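Salicylate 5-hydroxylase, large oxygenase component (Ralstonia sp., PDB 7C8Z) hydroxylates salicylate at position 5 to give gentisate, as the iron-containing oxygenase component, with a Rieske [2Fe-2S] cluster, of an NADH-dependent multicomponent enzyme. Local coordinates at residues G40-P45 with G413-G418; W47-E52 with M234-K239; R61-N66 with I326-I331; N230-Q235 with R430-Y435. All blocks are in the same frame, centred on the assembly; numbering follows the deposited sequence.

In the fold
Interactions 1, 2 and 3 each take one segment from the N-terminal part of the chain, at 40-45, 47-52 and 61-66, before and around helix 52-63, and bring it to the catalytic domain. Interaction 4 joins two helices within that domain. Interactions 2 and 4 share helix 232-238 and have centres about 6 Å apart; Tyr433 of helix 427-440 shares the carboxylate of Glu236 with Tyr49. Interaction 1, about 12 Å from interaction 4 between centres, is tied to it through Arg430. Interaction 3 lies about 21 Å from interaction 1 between centres, where helix 52-63 meets the turn between strands 321-326 and 330-335. The N-terminal segments thus pack against the iron-bearing domain.

Interaction 1 of 4, residues G40-P45 with G413-G418; sequences GSSRVP and GGHEIG
The first torsions of Ser42 and His415 bring the two side chains together: OG of Ser42 (chi1 -60°) and CG of His415 (chi1 -49°) each lie opposite their own carbonyl carbon and beside their own backbone N. With the CA atoms of Ser42 and His415 6.0 Å apart, the nearest backbone approach of the two segments, ND1 of His415 comes to 3.2 Å from OG of Ser42. The ring nitrogen is the donor, but the N-H...O angle of 122° is far from straight, and the bond is weak. Ser42 adds packing to it, since its CB is 3.7 Å from His415 ND1, while its OG is also 3.7 Å from His415 CB.

A second, looser van der Waals touch lies beside this pair, where CD1 of Ile417 rests 3.9 Å from OG of Ser41. That hydroxyl is engaged elsewhere, in a hydrogen bond with the backbone O of Arg430 on helix 427-440. The guanidinium of Arg430 in turn binds Glu416 O, so one helix residue is tied to both segments.

Both segments are loops near the periphery of the chain: 40-45 precedes helix 52-63, whereas 413-418 lies in the loop between helix 387-402 and helix 427-440. Together they bury 133 Å². His415 also packs on Pro163 of a second copy of this protein, placing the contact beside a subunit boundary. With one bent hydrogen bond and little apolar cover of their own, the two loops are connected by modest direct chemistry, and further polar links run through a shared neighbour, Arg430.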
# COMPACT_ATOMS: atom_id res chain seq x y z
N GLY A 40 -24.46 6.25 -32.58
CA GLY A 40 -23.09 6.14 -33.04
C GLY A 40 -22.11 5.94 -31.89
O GLY A 40 -22.49 5.69 -30.74
N SER A 41 -20.83 6.08 -32.22
CA SER A 41 -19.78 5.88 -31.23
C SER A 41 -18.63 6.86 -31.45
O SER A 41 -17.45 6.49 -31.36
CB SER A 41 -19.27 4.44 -31.25
OG SER A 41 -18.68 4.14 -32.51
N SER A 42 -18.95 8.13 -31.73
CA SER A 42 -17.92 9.15 -31.88
C SER A 42 -17.68 9.95 -30.61
O SER A 42 -16.82 10.83 -30.60
CB SER A 42 -18.27 10.09 -33.03
OG SER A 42 -18.37 9.37 -34.24
N ARG A 43 -18.42 9.66 -29.55
CA ARG A 43 -18.21 10.30 -28.25
C ARG A 43 -18.40 9.24 -27.19
O ARG A 43 -19.51 8.75 -26.99
CB ARG A 43 -19.18 11.47 -28.04
CG ARG A 43 -19.23 12.48 -29.19
CD ARG A 43 -19.04 13.91 -28.71
NE ARG A 43 -18.68 14.81 -29.81
CZ ARG A 43 -18.99 16.11 -29.84
NH1 ARG A 43 -19.66 16.66 -28.84
NH2 ARG A 43 -18.62 16.85 -30.87
N VAL A 44 -17.31 8.87 -26.51
CA VAL A 44 -17.35 7.87 -25.44
C VAL A 44 -17.49 8.62 -24.12
O VAL A 44 -16.61 9.43 -23.79
CB VAL A 44 -16.10 6.99 -25.44
CG1 VAL A 44 -16.20 5.94 -24.36
CG2 VAL A 44 -15.90 6.34 -26.79
N PRO A 45 -18.54 8.36 -23.34
CA PRO A 45 -18.66 9.03 -22.04
C PRO A 45 -17.58 8.56 -21.08
O PRO A 45 -17.11 7.42 -21.14
CB PRO A 45 -20.05 8.61 -21.56
CG PRO A 45 -20.31 7.32 -22.26
CD PRO A 45 -19.66 7.45 -23.60
N GLY A 413 -11.25 11.82 -38.72
CA GLY A 413 -11.72 11.05 -39.85
C GLY A 413 -13.23 10.96 -39.96
O GLY A 413 -13.73 10.14 -40.73
N GLY A 414 -13.97 11.78 -39.21
CA GLY A 414 -15.41 11.76 -39.31
C GLY A 414 -16.09 10.85 -38.31
O GLY A 414 -15.56 10.58 -37.23
N HIS A 415 -17.27 10.36 -38.68
CA HIS A 415 -18.02 9.40 -37.89
C HIS A 415 -18.02 8.02 -38.53
O HIS A 415 -18.63 7.09 -37.98
CB HIS A 415 -19.47 9.88 -37.70
CG HIS A 415 -19.58 11.29 -37.22
ND1 HIS A 415 -19.93 11.62 -35.93
CD2 HIS A 415 -19.39 12.47 -37.87
CE1 HIS A 415 -19.95 12.94 -35.80
NE2 HIS A 415 -19.63 13.47 -36.97
N GLU A 416 -17.34 7.86 -39.66
CA GLU A 416 -17.34 6.60 -40.39
C GLU A 416 -16.56 5.53 -39.65
O GLU A 416 -15.57 5.80 -38.96
CB GLU A 416 -16.76 6.82 -41.79
CG GLU A 416 -16.63 5.59 -42.67
CD GLU A 416 -15.32 5.55 -43.44
OE1 GLU A 416 -14.25 5.37 -42.81
OE2 GLU A 416 -15.35 5.70 -44.68
N ILE A 417 -17.02 4.29 -39.78
CA ILE A 417 -16.34 3.11 -39.27
C ILE A 417 -16.00 2.23 -40.46
O ILE A 417 -16.89 1.67 -41.10
CB ILE A 417 -17.20 2.34 -38.25
CG1 ILE A 417 -17.54 3.23 -37.06
CG2 ILE A 417 -16.50 1.07 -37.81
CD1 ILE A 417 -18.52 2.61 -36.08
N GLY A 418 -14.71 2.11 -40.78
CA GLY A 418 -14.31 1.28 -41.90
C GLY A 418 -12.83 1.34 -42.24
O GLY A 418 -12.12 2.25 -41.80

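Interaction 2 of 4, residues W47-E52 with M234-K239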
# COMPACT_ATOMS: atom_id res chain seq x y z
N TRP A 47 -17.79 7.81 -18.01
CA TRP A 47 -18.19 6.72 -17.12
C TRP A 47 -18.05 5.34 -17.76
O TRP A 47 -18.20 4.34 -17.05
CB TRP A 47 -19.62 6.93 -16.60
CG TRP A 47 -20.64 7.25 -17.64
CD1 TRP A 47 -21.11 8.49 -17.97
CD2 TRP A 47 -21.36 6.32 -18.46
NE1 TRP A 47 -22.06 8.38 -18.96
CE2 TRP A 47 -22.23 7.06 -19.28
CE3 TRP A 47 -21.34 4.92 -18.59
CZ2 TRP A 47 -23.08 6.46 -20.21
CZ3 TRP A 47 -22.18 4.33 -19.52
CH2 TRP A 47 -23.04 5.10 -20.32
N ALA A 48 -17.81 5.26 -19.07
CA ALA A 48 -17.47 3.98 -19.68
C ALA A 48 -16.16 3.41 -19.14
O ALA A 48 -15.91 2.21 -19.26
CB ALA A 48 -17.39 4.11 -21.20
N TYR A 49 -15.32 4.26 -18.53
CA TYR A 49 -14.04 3.83 -17.97
C TYR A 49 -14.03 3.78 -16.45
O TYR A 49 -13.07 3.26 -15.88
CB TYR A 49 -12.91 4.76 -18.44
CG TYR A 49 -12.85 5.00 -19.93
CD1 TYR A 49 -12.17 4.12 -20.77
CD2 TYR A 49 -13.47 6.11 -20.51
CE1 TYR A 49 -12.11 4.34 -22.13
CE2 TYR A 49 -13.41 6.33 -21.87
CZ TYR A 49 -12.73 5.45 -22.68
OH TYR A 49 -12.67 5.67 -24.03
N THR A 50 -15.05 4.31 -15.79
CA THR A 50 -15.02 4.50 -14.35
C THR A 50 -16.05 3.67 -13.58
O THR A 50 -16.07 3.74 -12.35
CB THR A 50 -15.22 5.98 -14.01
OG1 THR A 50 -16.52 6.40 -14.43
CG2 THR A 50 -14.17 6.84 -14.70
N ARG A 51 -16.89 2.89 -14.26
CA ARG A 51 -17.98 2.16 -13.61
C ARG A 51 -17.59 0.70 -13.43
O ARG A 51 -17.21 0.03 -14.40
CB ARG A 51 -19.27 2.27 -14.42
CG ARG A 51 -19.88 3.65 -14.43
CD ARG A 51 -21.17 3.69 -15.23
NE ARG A 51 -22.04 2.55 -14.95
CZ ARG A 51 -23.12 2.24 -15.68
NH1 ARG A 51 -23.44 2.99 -16.72
NH2 ARG A 51 -23.86 1.20 -15.36
N GLU A 52 -17.69 0.21 -12.19
CA GLU A 52 -17.30 -1.17 -11.89
C GLU A 52 -18.36 -2.18 -12.32
O GLU A 52 -18.01 -3.31 -12.70
CB GLU A 52 -17.01 -1.31 -10.40
CG GLU A 52 -16.38 -2.63 -10.00
CD GLU A 52 -14.90 -2.70 -10.31
OE1 GLU A 52 -14.34 -1.69 -10.81
OE2 GLU A 52 -14.29 -3.76 -10.06
N MET A 234 -5.87 0.53 -23.38
CA MET A 234 -4.75 -0.10 -24.07
C MET A 234 -5.15 -0.50 -25.48
O MET A 234 -4.43 -0.22 -26.45
CB MET A 234 -4.26 -1.32 -23.29
CG MET A 234 -3.05 -2.00 -23.92
SD MET A 234 -1.81 -0.84 -24.52
CE MET A 234 -0.92 -0.42 -23.02
N GLN A 235 -6.32 -1.12 -25.63
CA GLN A 235 -6.83 -1.44 -26.96
C GLN A 235 -6.92 -0.19 -27.82
O GLN A 235 -6.36 -0.13 -28.92
CB GLN A 235 -8.18 -2.15 -26.85
CG GLN A 235 -8.06 -3.60 -26.42
CD GLN A 235 -7.55 -4.50 -27.54
OE1 GLN A 235 -7.53 -4.10 -28.71
NE2 GLN A 235 -7.14 -5.72 -27.19
N GLU A 236 -7.60 0.84 -27.30
CA GLU A 236 -7.63 2.13 -27.96
C GLU A 236 -6.23 2.56 -28.41
O GLU A 236 -6.03 2.97 -29.56
CB GLU A 236 -8.20 3.19 -27.02
CG GLU A 236 -9.66 3.04 -26.70
CD GLU A 236 -10.17 4.18 -25.84
OE1 GLU A 236 -9.53 5.25 -25.82
OE2 GLU A 236 -11.21 4.00 -25.17
N ASN A 237 -5.25 2.42 -27.51
CA ASN A 237 -3.93 2.96 -27.81
C ASN A 237 -3.31 2.27 -29.02
O ASN A 237 -2.58 2.91 -29.79
CB ASN A 237 -3.02 2.82 -26.59
CG ASN A 237 -1.70 3.56 -26.75
OD1 ASN A 237 -1.63 4.77 -26.53
ND2 ASN A 237 -0.66 2.85 -27.14
N ILE A 238 -3.62 1.00 -29.24
CA ILE A 238 -3.12 0.30 -30.42
C ILE A 238 -4.15 0.28 -31.53
O ILE A 238 -3.89 -0.25 -32.62
CB ILE A 238 -2.65 -1.12 -30.04
CG1 ILE A 238 -1.84 -1.06 -28.75
CG2 ILE A 238 -1.75 -1.72 -31.12
CD1 ILE A 238 -0.58 -0.22 -28.88
N LYS A 239 -5.32 0.89 -31.31
CA LYS A 239 -6.24 1.27 -32.36
C LYS A 239 -6.15 2.77 -32.67
O LYS A 239 -7.02 3.31 -33.36
CB LYS A 239 -7.67 0.88 -31.98
CG LYS A 239 -7.87 -0.62 -31.78
CD LYS A 239 -9.20 -0.93 -31.12
CE LYS A 239 -9.38 -2.43 -30.89
NZ LYS A 239 -9.14 -3.25 -32.11
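A hydrogen bond between Tyr49 and Glu236 carries this contact. The hydroxyl of Tyr49 donates to OE2 of Glu236, with an OH to OE2 distance of 2.5 Å; at 2.60 Å resolution the length supports a bond but says nothing about its strength. OE2 sits at the edge of the Tyr49 ring and in its plane, whereas the carboxylate plane is turned 68° from the ring. The second oxygen stands back, OE1 of Glu236 being 3.6 Å from Tyr49 OH. The two side chains arrive from opposite directions. On the helix side, CG of Glu236 lies opposite the carbonyl carbon (chi1 -68°) and the chain then runs extended (chi2 -176°), which carries the carboxylate out to the tyrosine. The backbones stay far apart, 11.8 Å between the CA atoms of Tyr49 and Met234 at the nearest, and the two long side chains do the bridging. OE2 has a further hydrogen-bond partner in the hydroxyl of Tyr433 on helix 427-440, so a single carboxylate oxygen in a buried setting meets two phenols.

Glu236 belongs to helix 232-238 of the catalytic domain of this Rieske non-haem iron oxygenase. The iron is held by His243, His248 and Asp389, a two-histidine, one-carboxylate triad, and the Glu236 side chain lies about 10 Å from the metal and about 8 Å from that of His243. It is therefore not a ligand, but lies in the surroundings of the iron site.

Beyond the pair, the Tyr49 ring stacks with Phe400 of helix 387-402 and touches Val44, while the direct contact between the two segments buries just 76 Å².

Interaction 3 of 4, residues R61-N66 with I326-I331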
# COMPACT_ATOMS: atom_id res chain seq x y z
N ARG A 61 -18.96 -10.65 -20.58
CA ARG A 61 -19.38 -10.69 -21.97
C ARG A 61 -18.26 -10.55 -22.99
O ARG A 61 -18.47 -10.87 -24.16
CB ARG A 61 -20.42 -9.60 -22.24
CG ARG A 61 -21.70 -9.76 -21.42
CD ARG A 61 -22.76 -8.79 -21.87
NE ARG A 61 -23.99 -8.93 -21.09
CZ ARG A 61 -25.05 -8.12 -21.22
NH1 ARG A 61 -25.02 -7.13 -22.09
NH2 ARG A 61 -26.12 -8.32 -20.47
N LEU A 62 -17.08 -10.08 -22.59
CA LEU A 62 -15.95 -9.94 -23.51
C LEU A 62 -14.80 -10.88 -23.20
O LEU A 62 -14.05 -11.24 -24.11
CB LEU A 62 -15.43 -8.50 -23.50
CG LEU A 62 -16.30 -7.42 -24.16
CD1 LEU A 62 -16.99 -7.94 -25.41
CD2 LEU A 62 -17.34 -6.88 -23.19
N PHE A 63 -14.65 -11.29 -21.94
CA PHE A 63 -13.56 -12.17 -21.52
C PHE A 63 -13.99 -13.59 -21.21
O PHE A 63 -13.21 -14.52 -21.43
CB PHE A 63 -12.85 -11.59 -20.29
CG PHE A 63 -12.04 -10.36 -20.58
CD1 PHE A 63 -12.64 -9.12 -20.63
CD2 PHE A 63 -10.68 -10.46 -20.80
CE1 PHE A 63 -11.90 -7.99 -20.90
CE2 PHE A 63 -9.93 -9.33 -21.07
CZ PHE A 63 -10.54 -8.09 -21.12
N TYR A 64 -15.20 -13.78 -20.69
CA TYR A 64 -15.65 -15.09 -20.25
C TYR A 64 -16.65 -15.73 -21.21
O TYR A 64 -17.14 -16.82 -20.92
CB TYR A 64 -16.28 -14.99 -18.86
CG TYR A 64 -15.36 -14.41 -17.80
CD1 TYR A 64 -13.98 -14.52 -17.91
CD2 TYR A 64 -15.88 -13.76 -16.69
CE1 TYR A 64 -13.14 -14.00 -16.95
CE2 TYR A 64 -15.04 -13.23 -15.72
CZ TYR A 64 -13.67 -13.35 -15.85
OH TYR A 64 -12.84 -12.82 -14.89
N ALA A 65 -16.96 -15.08 -22.34
CA ALA A 65 -17.95 -15.62 -23.25
C ALA A 65 -17.73 -15.05 -24.65
O ALA A 65 -17.38 -13.88 -24.80
CB ALA A 65 -19.37 -15.29 -22.77
N ASN A 66 -17.92 -15.90 -25.65
CA ASN A 66 -17.95 -15.52 -27.06
C ASN A 66 -16.63 -14.93 -27.55
O ASN A 66 -16.59 -14.26 -28.59
CB ASN A 66 -19.08 -14.52 -27.34
CG ASN A 66 -20.46 -15.14 -27.17
OD1 ASN A 66 -21.23 -14.74 -26.30
ND2 ASN A 66 -20.77 -16.13 -28.01
N ILE A 326 -6.12 -8.11 -31.08
CA ILE A 326 -7.11 -9.18 -30.98
C ILE A 326 -7.90 -8.96 -29.70
O ILE A 326 -7.37 -9.11 -28.58
CB ILE A 326 -6.45 -10.57 -31.02
CG1 ILE A 326 -5.80 -10.80 -32.38
CG2 ILE A 326 -7.50 -11.65 -30.75
CD1 ILE A 326 -5.15 -12.16 -32.52
N PHE A 327 -9.16 -8.58 -29.89
CA PHE A 327 -10.04 -8.18 -28.80
C PHE A 327 -10.48 -9.41 -28.00
O PHE A 327 -10.82 -10.44 -28.58
CB PHE A 327 -11.27 -7.47 -29.38
CG PHE A 327 -11.87 -6.43 -28.47
CD1 PHE A 327 -11.27 -5.19 -28.33
CD2 PHE A 327 -13.05 -6.69 -27.79
CE1 PHE A 327 -11.83 -4.22 -27.51
CE2 PHE A 327 -13.61 -5.73 -26.97
CZ PHE A 327 -13.00 -4.50 -26.83
N PRO A 328 -10.54 -9.31 -26.67
CA PRO A 328 -10.18 -8.09 -25.94
C PRO A 328 -8.83 -8.17 -25.24
O PRO A 328 -8.47 -7.25 -24.51
CB PRO A 328 -11.29 -8.00 -24.90
CG PRO A 328 -11.52 -9.46 -24.53
CD PRO A 328 -11.17 -10.29 -25.77
N SER A 329 -8.10 -9.26 -25.47
CA SER A 329 -7.06 -9.66 -24.53
C SER A 329 -5.64 -9.39 -24.98
O SER A 329 -4.75 -9.34 -24.13
CB SER A 329 -7.19 -11.16 -24.20
OG SER A 329 -6.41 -11.95 -25.08
N VAL A 330 -5.36 -9.25 -26.28
CA VAL A 330 -3.95 -9.28 -26.68
C VAL A 330 -3.64 -8.34 -27.83
O VAL A 330 -4.50 -7.97 -28.63
CB VAL A 330 -3.50 -10.72 -27.02
CG1 VAL A 330 -3.95 -11.12 -28.42
CG2 VAL A 330 -1.98 -10.87 -26.85
N ILE A 331 -2.37 -7.95 -27.88
CA ILE A 331 -1.79 -7.24 -29.01
C ILE A 331 -0.64 -8.08 -29.54
O ILE A 331 0.19 -8.58 -28.76
CB ILE A 331 -1.29 -5.85 -28.59
CG1 ILE A 331 -2.47 -4.95 -28.26
CG2 ILE A 331 -0.42 -5.24 -29.69
CD1 ILE A 331 -2.26 -4.10 -27.03
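Phe63 and Pro328 form a CH-pi contact, the centre of a buried apolar junction between helix 52-63 and the turn that joins strands 321-326 and 330-335 of the large antiparallel sheet in the catalytic domain. The turn carries a classic beta bulge, with Ser329 and Val330 both facing Ile326: Ile326 N bonds Val330 O, and Ile326 O receives Val330 N as well as, weakly, Ser329 N. Pro328, next to the bulge, follows a cis peptide bond.

The CH-pi contact is nearly centred. Pro328 CG stands 3.7 Å from the centroid of the Phe63 ring and only 7° off its normal, so the carbon is over the middle of the face. The Phe63 ring reaches this place because its CG lies beside the backbone N and opposite the carbonyl carbon (chi1 -71°). A second atom of the proline, CB, lies 3.6 Å above the plane of the neighbouring Phe327 ring, displaced toward the rim, so CG and CB each meet a different aromatic ring.

Leu62 adds a flank. Its CB is 4.2 Å from Pro328 CG, and beyond the two segments it packs on Tyr435 and Val439 of helix 427-440. Trp231 meets the Phe63 ring edge-to-face. In all, the two segments bury 193 Å² between them. The branching carbon of Leu62, CG, comes to 4.2 Å from CE2 of Phe327, at the edge of that ring.

Interaction 4 of 4, residues N230-Q235 with R430-Y435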
# COMPACT_ATOMS: atom_id res chain seq x y z
N ASN A 230 -8.07 2.07 -17.19
CA ASN A 230 -9.02 1.08 -17.69
C ASN A 230 -8.43 0.32 -18.86
O ASN A 230 -7.80 0.90 -19.74
CB ASN A 230 -10.33 1.75 -18.11
CG ASN A 230 -11.42 0.74 -18.43
OD1 ASN A 230 -11.55 0.30 -19.57
ND2 ASN A 230 -12.20 0.36 -17.43
N TRP A 231 -8.66 -1.00 -18.87
CA TRP A 231 -8.00 -1.87 -19.84
C TRP A 231 -8.31 -1.46 -21.27
O TRP A 231 -7.45 -1.61 -22.15
CB TRP A 231 -8.41 -3.32 -19.59
CG TRP A 231 -9.85 -3.57 -19.89
CD1 TRP A 231 -10.91 -3.43 -19.04
CD2 TRP A 231 -10.39 -4.00 -21.14
NE1 TRP A 231 -12.08 -3.75 -19.69
CE2 TRP A 231 -11.79 -4.10 -20.98
CE3 TRP A 231 -9.84 -4.31 -22.39
CZ2 TRP A 231 -12.64 -4.50 -22.01
CZ3 TRP A 231 -10.68 -4.71 -23.41
CH2 TRP A 231 -12.06 -4.80 -23.21
N LYS A 232 -9.53 -0.96 -21.53
CA LYS A 232 -9.91 -0.54 -22.87
C LYS A 232 -8.92 0.48 -23.44
O LYS A 232 -8.63 0.47 -24.64
CB LYS A 232 -11.32 0.03 -22.86
CG LYS A 232 -12.39 -1.00 -22.52
CD LYS A 232 -13.78 -0.50 -22.87
CE LYS A 232 -14.23 0.59 -21.92
NZ LYS A 232 -14.64 0.06 -20.59
N LEU A 233 -8.38 1.35 -22.57
CA LEU A 233 -7.45 2.37 -23.03
C LEU A 233 -6.23 1.77 -23.72
O LEU A 233 -5.63 2.41 -24.58
CB LEU A 233 -7.00 3.23 -21.85
CG LEU A 233 -8.03 4.25 -21.37
CD1 LEU A 233 -7.49 4.99 -20.15
CD2 LEU A 233 -8.38 5.21 -22.48
N MET A 234 -5.87 0.53 -23.38
CA MET A 234 -4.75 -0.10 -24.07
C MET A 234 -5.15 -0.50 -25.48
O MET A 234 -4.43 -0.22 -26.45
CB MET A 234 -4.26 -1.32 -23.29
CG MET A 234 -3.05 -2.00 -23.92
SD MET A 234 -1.81 -0.84 -24.52
CE MET A 234 -0.92 -0.42 -23.02
N GLN A 235 -6.32 -1.12 -25.63
CA GLN A 235 -6.83 -1.44 -26.96
C GLN A 235 -6.92 -0.19 -27.82
O GLN A 235 -6.36 -0.13 -28.92
CB GLN A 235 -8.18 -2.15 -26.85
CG GLN A 235 -8.06 -3.60 -26.42
CD GLN A 235 -7.55 -4.50 -27.54
OE1 GLN A 235 -7.53 -4.10 -28.71
NE2 GLN A 235 -7.14 -5.72 -27.19
N ARG A 430 -13.78 4.08 -32.94
CA ARG A 430 -15.22 4.20 -33.17
C ARG A 430 -15.84 2.83 -33.42
O ARG A 430 -16.93 2.53 -32.92
CB ARG A 430 -15.49 5.15 -34.33
CG ARG A 430 -15.30 6.61 -33.94
CD ARG A 430 -15.65 7.59 -35.05
NE ARG A 430 -15.07 7.26 -36.35
CZ ARG A 430 -14.03 7.90 -36.87
NH1 ARG A 430 -13.44 8.88 -36.19
NH2 ARG A 430 -13.56 7.55 -38.06
N GLY A 431 -15.14 1.96 -34.16
CA GLY A 431 -15.64 0.62 -34.36
C GLY A 431 -15.59 -0.21 -33.09
O GLY A 431 -16.51 -0.98 -32.79
N MET A 432 -14.50 -0.08 -32.33
CA MET A 432 -14.39 -0.74 -31.04
C MET A 432 -15.60 -0.42 -30.17
O MET A 432 -16.23 -1.31 -29.60
CB MET A 432 -13.10 -0.32 -30.34
CG MET A 432 -12.95 -0.82 -28.91
SD MET A 432 -11.32 -0.46 -28.22
CE MET A 432 -11.73 -0.23 -26.50
N TYR A 433 -15.96 0.86 -30.10
CA TYR A 433 -17.05 1.22 -29.21
C TYR A 433 -18.43 0.99 -29.81
O TYR A 433 -19.39 0.83 -29.06
CB TYR A 433 -16.87 2.66 -28.73
CG TYR A 433 -15.86 2.69 -27.62
CD1 TYR A 433 -16.21 2.30 -26.33
CD2 TYR A 433 -14.54 3.04 -27.86
CE1 TYR A 433 -15.28 2.30 -25.31
CE2 TYR A 433 -13.60 3.04 -26.85
CZ TYR A 433 -13.98 2.67 -25.57
OH TYR A 433 -13.05 2.66 -24.55
N ASP A 434 -18.54 0.92 -31.14
CA ASP A 434 -19.75 0.35 -31.74
C ASP A 434 -19.97 -1.08 -31.24
O ASP A 434 -21.05 -1.42 -30.73
CB ASP A 434 -19.64 0.39 -33.27
CG ASP A 434 -20.81 -0.27 -33.97
OD1 ASP A 434 -21.88 0.35 -34.07
OD2 ASP A 434 -20.65 -1.43 -34.43
N TYR A 435 -18.93 -1.92 -31.36
CA TYR A 435 -19.01 -3.28 -30.86
C TYR A 435 -19.29 -3.30 -29.36
O TYR A 435 -20.04 -4.15 -28.86
CB TYR A 435 -17.71 -4.02 -31.17
CG TYR A 435 -17.70 -5.47 -30.75
CD1 TYR A 435 -18.30 -6.44 -31.54
CD2 TYR A 435 -17.08 -5.88 -29.57
CE1 TYR A 435 -18.29 -7.77 -31.17
CE2 TYR A 435 -17.07 -7.21 -29.19
CZ TYR A 435 -17.68 -8.15 -29.99
OH TYR A 435 -17.68 -9.48 -29.64
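Gln235 and Met432 are the closest backbone pair, 8.6 Å between CA atoms, where helix 232-238 packs on helix 427-440. Met432 spans the gap with its CG opposite the backbone N (chi1 173°), and its methyl CE reaches to 3.7 Å from CB of Lys232, while the sulfur SD lies 3.8 Å from CB of Gln235. One thioether thus rests on two residues a helical turn apart.

Both helices belong to the catalytic domain of the Rieske oxygenase, with the Gln235 side chain about 12 Å from the iron. Tyr433 supplies the second touch. The lysine crosses the Tyr433 side chain at an angle, its CE coming to the ring edge, near the plane, 3.5 Å from Tyr433 OH. The hydroxyl itself is engaged with Glu236.

The helix start is capped: Asn230 OD1 accepts from Lys232 N at 3.1 Å, with an N-H...O angle of 151°, although the donor sits 35° out of the carbonyl plane. The lysine bends in its outer half, and its NZ forms a salt bridge with Glu58 of helix 52-63 and a hydrogen bond to Ala48 O, with a weak third bond to Asn230 OD1. Within its own segment the lysine stem also lies on Trp231, CG of Lys232 sitting 3.5 Å above one face of the indole, toward the rim.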